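Local structure of diphthine synthase (Aeropyrum pernix, 1WDE) at residues Y41-S46 against V89-P94; E197-R200 against P205-L208. The protein probably catalyses the S-adenosyl-L-methionine-dependent trimethylation of a modified histidine in elongation factor 2 that yields diphthine, a step of diphthamide biosynthesis. All coordinates share one frame; numbering follows the deposited sequence.

How the contacts relate
Contact 1 and contact 2 follow one another along the chain, with centres about 33 Å apart and nearest atoms about 21 Å apart, so neither touches the other. Contact 1 (41-46 with 89-94) is largely buried at the ends of two adjacent strands of the parallel sheet and contains D93, which probably binds S-adenosyl-L-methionine; the side chain of M43 is about 6 Å from that of V96 and about 6 Å from G122, both assigned to the same site by similarity. Contact 2 (197-200 with 205-208) lies at the periphery, its centre about 24 Å from that of the chain, where the end of a long helix meets the following loop away from the annotated cofactor site.

Contact 1: Y41-S46 against V89-P94; sequences YTMPGS and VTAGDP
With chi1 of 55°, T42 holds OG1 between its backbone N and its carbonyl carbon, while T90 (chi1 -64°) places CG2 anti to its own N; these torsions bring the T42 hydroxyl to the T90 methyl. OG1 of T42 lies 3.6 Å from CG2 of T90, the two side chains crossing at about a right angle. This is a polar atom against a methyl, not a bond. Both threonine hydroxyls instead hydrogen-bond OE1 of E39, so one carboxylate oxygen serves the two segments together. A water adds a second bridge: it donates to OG1 of T42 at 3.2 Å and accepts from the backbone N of A91 at 2.8 Å, giving that amide a partner where the segments share no direct hydrogen bond.

Beside the threonines the contact is apolar. CB of M43, a selenomethionine, meets CB of A91 at 4.0 Å, and CB of S46 approaches the same methyl at 4.5 Å. Beyond CB the M43 chain bends at chi2 and chi3, which carries CG and SE past the carbonyl oxygen of A91, SE lying 4.1 Å from that O; M43 is poorly ordered, so the position of SE is to be taken with caution.

After A91 the chain turns at G92, and CB of D93 points away from segment 41-46: OD1 is hydrogen-bonded to Y116 OH and the backbone N of G119, and OD2 to the N of M95. These bonds fix the carboxylate of a residue that probably binds S-adenosyl-L-methionine.

Strands 35-39 and 85-90 are neighbours in the parallel sheet, and the contact joins the loop after strand 35-39 to the last residues of strand 85-90 and the turn that follows. H100 of helix 100-109 packs against both threonines, P44 touches V175 and V244, and T90 pairs through its backbone with V13 and W15 around strand 9-14.

Contact 2: E197-R200 against P205-L208; sequences EYAR and PALL
A199 meets P205 and A206 through a single side-chain atom, its CB, which is both start and tip. That methyl sits 3.6 Å from the carbonyl O of P205 and equally 3.6 Å from CA of A206, so it rests on the backbone joining the two residues. One step further, CB of A206 lies 4.0 Å from CB of A199, a methyl-to-methyl contact at the edge of the patch. Small side chains let the chains come close: the CA atoms of A199 and A206 are 5.1 Å apart. No hydrogen bond crosses between the segments, and the meeting is van der Waals packing of a helix end against the loop that doubles back along it.

Polar ties to the surroundings hold the returning chain in place. The N of L208 is hydrogen-bonded to OD2 of D195, one turn before A199 on helix 184-202, and the N of L207 to OH of Y160. L208 packs on L191 and L192 of helix 184-202, whereas L207 touches V277, T280 and V281 of helix 277-287. The loop thus runs between helices 184-202, 153-165 and 277-287, the last two linked by the C164-C285 disulfide, before entering strand 213-217.

Contact 1: Y41-S46 against V89-P94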
loop_
_atom_site.group_PDB
_atom_site.type_symbol
_atom_site.label_atom_id
_atom_site.label_comp_id
_atom_site.label_asym_id
_atom_site.label_seq_id
_atom_site.Cartn_x
_atom_site.Cartn_y
_atom_site.Cartn_z
ATOM N N TYR A 41 11.842 4.399 4.552
ATOM C CA TYR A 41 11.181 3.584 5.564
ATOM C C TYR A 41 9.690 3.322 5.308
ATOM O O TYR A 41 9.128 2.373 5.861
ATOM C CB TYR A 41 11.364 4.226 6.944
ATOM C CG TYR A 41 10.661 5.552 7.129
ATOM C CD1 TYR A 41 9.293 5.608 7.399
ATOM C CD2 TYR A 41 11.366 6.750 7.053
ATOM C CE1 TYR A 41 8.642 6.833 7.596
ATOM C CE2 TYR A 41 10.729 7.980 7.246
ATOM C CZ TYR A 41 9.366 8.014 7.520
ATOM O OH TYR A 41 8.737 9.223 7.738
ATOM N N THR A 42 9.048 4.156 4.489
ATOM C CA THR A 42 7.623 3.971 4.189
ATOM C C THR A 42 7.399 2.905 3.124
ATOM O O THR A 42 6.259 2.528 2.850
ATOM C CB THR A 42 6.944 5.283 3.677
ATOM O OG1 THR A 42 7.661 5.789 2.542
ATOM C CG2 THR A 42 6.899 6.345 4.777
HETATM N N MSE A 43 8.486 2.416 2.535
HETATM C CA MSE A 43 8.401 1.410 1.478
HETATM C C MSE A 43 9.477 0.314 1.623
HETATM O O MSE A 43 10.671 0.607 1.714
HETATM C CB MSE A 43 8.536 2.101 0.107
HETATM C CG MSE A 43 7.275 2.113 -0.797
HETATM SE SE MSE A 43 5.648 3.078 -0.247
HETATM C CE MSE A 43 4.351 1.678 -0.555
ATOM N N PRO A 44 9.063 -0.967 1.641
ATOM C CA PRO A 44 10.026 -2.070 1.771
ATOM C C PRO A 44 10.870 -2.273 0.507
ATOM O O PRO A 44 10.433 -1.945 -0.594
ATOM C CB PRO A 44 9.127 -3.270 2.070
ATOM C CG PRO A 44 7.898 -2.953 1.290
ATOM C CD PRO A 44 7.683 -1.481 1.589
ATOM N N GLY A 45 12.076 -2.812 0.672
ATOM C CA GLY A 45 12.952 -3.043 -0.462
ATOM C C GLY A 45 13.384 -1.760 -1.155
ATOM O O GLY A 45 13.690 -1.763 -2.351
ATOM N N SER A 46 13.430 -0.664 -0.403
ATOM C CA SER A 46 13.803 0.631 -0.967
ATOM C C SER A 46 15.272 0.999 -0.790
ATOM O O SER A 46 15.603 2.178 -0.701
ATOM C CB SER A 46 12.944 1.726 -0.343
ATOM O OG SER A 46 13.236 1.838 1.037
ATOM N N VAL A 89 11.959 13.071 -0.680
ATOM C CA VAL A 89 11.724 12.037 -1.675
ATOM C C VAL A 89 11.272 10.717 -1.082
ATOM O O VAL A 89 11.858 10.215 -0.127
ATOM C CB VAL A 89 12.979 11.762 -2.490
ATOM C CG1 VAL A 89 12.646 10.844 -3.659
ATOM C CG2 VAL A 89 13.575 13.081 -2.992
ATOM N N THR A 90 10.230 10.156 -1.688
ATOM C CA THR A 90 9.658 8.885 -1.270
ATOM C C THR A 90 9.634 7.919 -2.450
ATOM O O THR A 90 9.444 8.337 -3.585
ATOM C CB THR A 90 8.201 9.090 -0.765
ATOM O OG1 THR A 90 8.218 9.922 0.406
ATOM C CG2 THR A 90 7.546 7.745 -0.424
ATOM N N ALA A 91 9.861 6.634 -2.199
ATOM C CA ALA A 91 9.759 5.666 -3.281
ATOM C C ALA A 91 8.234 5.640 -3.532
ATOM O O ALA A 91 7.454 5.842 -2.609
ATOM C CB ALA A 91 10.259 4.286 -2.814
ATOM N N GLY A 92 7.799 5.421 -4.760
ATOM C CA GLY A 92 6.367 5.425 -5.013
ATOM C C GLY A 92 5.830 6.848 -5.100
ATOM O O GLY A 92 6.411 7.694 -5.774
ATOM N N ASP A 93 4.723 7.115 -4.420
ATOM C CA ASP A 93 4.101 8.447 -4.413
ATOM C C ASP A 93 3.960 8.884 -2.968
ATOM O O ASP A 93 3.461 8.128 -2.138
ATOM C CB ASP A 93 2.707 8.398 -5.051
ATOM C CG ASP A 93 2.048 9.763 -5.120
ATOM O OD1 ASP A 93 2.062 10.383 -6.200
ATOM O OD2 ASP A 93 1.527 10.216 -4.091
ATOM N N PRO A 94 4.352 10.123 -2.653
ATOM C CA PRO A 94 4.249 10.606 -1.270
ATOM C C PRO A 94 2.855 10.653 -0.639
ATOM O O PRO A 94 2.731 10.655 0.581
ATOM C CB PRO A 94 4.903 11.981 -1.343
ATOM C CG PRO A 94 4.569 12.445 -2.738
ATOM C CD PRO A 94 4.795 11.200 -3.564
HETATM O O HOH W 1 10.128 5.754 0.484
#

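Contact 2: E197-R200 against P205-L208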
loop_
_atom_site.group_PDB
_atom_site.type_symbol
_atom_site.label_atom_id
_atom_site.label_comp_id
_atom_site.label_asym_id
_atom_site.label_seq_id
_atom_site.Cartn_x
_atom_site.Cartn_y
_atom_site.Cartn_z
ATOM N N GLU A 197 -11.891 -13.789 15.616
ATOM C CA GLU A 197 -12.175 -13.040 16.830
ATOM C C GLU A 197 -13.306 -12.057 16.546
ATOM O O GLU A 197 -14.229 -11.922 17.348
ATOM C CB GLU A 197 -10.928 -12.277 17.265
ATOM C CG GLU A 197 -10.757 -12.157 18.758
ATOM C CD GLU A 197 -9.342 -11.766 19.136
ATOM O OE1 GLU A 197 -8.414 -12.574 18.892
ATOM O OE2 GLU A 197 -9.156 -10.649 19.666
ATOM N N TYR A 198 -13.233 -11.378 15.399
ATOM C CA TYR A 198 -14.256 -10.406 15.009
ATOM C C TYR A 198 -15.630 -11.021 14.730
ATOM O O TYR A 198 -16.645 -10.533 15.233
ATOM C CB TYR A 198 -13.795 -9.605 13.781
ATOM C CG TYR A 198 -14.870 -8.695 13.208
ATOM C CD1 TYR A 198 -15.448 -7.683 13.983
ATOM C CD2 TYR A 198 -15.323 -8.861 11.896
ATOM C CE1 TYR A 198 -16.456 -6.861 13.460
ATOM C CE2 TYR A 198 -16.328 -8.051 11.364
ATOM C CZ TYR A 198 -16.889 -7.056 12.151
ATOM O OH TYR A 198 -17.886 -6.268 11.630
ATOM N N ALA A 199 -15.676 -12.084 13.935
ATOM C CA ALA A 199 -16.950 -12.729 13.620
ATOM C C ALA A 199 -17.607 -13.229 14.909
ATOM O O ALA A 199 -18.830 -13.195 15.058
ATOM C CB ALA A 199 -16.730 -13.889 12.655
ATOM N N ARG A 200 -16.778 -13.690 15.839
ATOM C CA ARG A 200 -17.258 -14.179 17.126
ATOM C C ARG A 200 -18.095 -13.105 17.828
ATOM O O ARG A 200 -19.234 -13.357 18.212
ATOM C CB ARG A 200 -16.072 -14.565 18.020
ATOM C CG ARG A 200 -16.480 -15.155 19.361
ATOM C CD ARG A 200 -15.387 -15.008 20.411
ATOM N NE ARG A 200 -15.901 -15.315 21.744
ATOM C CZ ARG A 200 -15.286 -14.996 22.878
ATOM N NH1 ARG A 200 -14.126 -14.354 22.849
ATOM N NH2 ARG A 200 -15.838 -15.312 24.044
ATOM N N PRO A 205 -20.503 -16.146 11.150
ATOM C CA PRO A 205 -19.414 -17.074 10.843
ATOM C C PRO A 205 -18.208 -16.287 10.329
ATOM O O PRO A 205 -18.383 -15.199 9.786
ATOM C CB PRO A 205 -20.028 -17.955 9.760
ATOM C CG PRO A 205 -20.890 -16.951 8.989
ATOM C CD PRO A 205 -21.558 -16.197 10.116
ATOM N N ALA A 206 -16.999 -16.819 10.518
ATOM C CA ALA A 206 -15.784 -16.167 10.014
ATOM C C ALA A 206 -15.743 -16.544 8.539
ATOM O O ALA A 206 -15.857 -17.725 8.200
ATOM C CB ALA A 206 -14.562 -16.693 10.730
ATOM N N LEU A 207 -15.578 -15.556 7.658
ATOM C CA LEU A 207 -15.604 -15.835 6.224
ATOM C C LEU A 207 -14.394 -15.491 5.375
ATOM O O LEU A 207 -14.264 -16.006 4.275
ATOM C CB LEU A 207 -16.838 -15.163 5.600
ATOM C CG LEU A 207 -18.176 -15.595 6.199
ATOM C CD1 LEU A 207 -19.248 -14.633 5.766
ATOM C CD2 LEU A 207 -18.493 -17.029 5.769
ATOM N N LEU A 208 -13.523 -14.620 5.859
ATOM C CA LEU A 208 -12.366 -14.221 5.057
ATOM C C LEU A 208 -11.453 -15.342 4.544
ATOM O O LEU A 208 -10.968 -15.277 3.406
ATOM C CB LEU A 208 -11.548 -13.168 5.828
ATOM C CG LEU A 208 -12.333 -11.917 6.288
ATOM C CD1 LEU A 208 -11.360 -10.872 6.889
ATOM C CD2 LEU A 208 -13.064 -11.276 5.095
#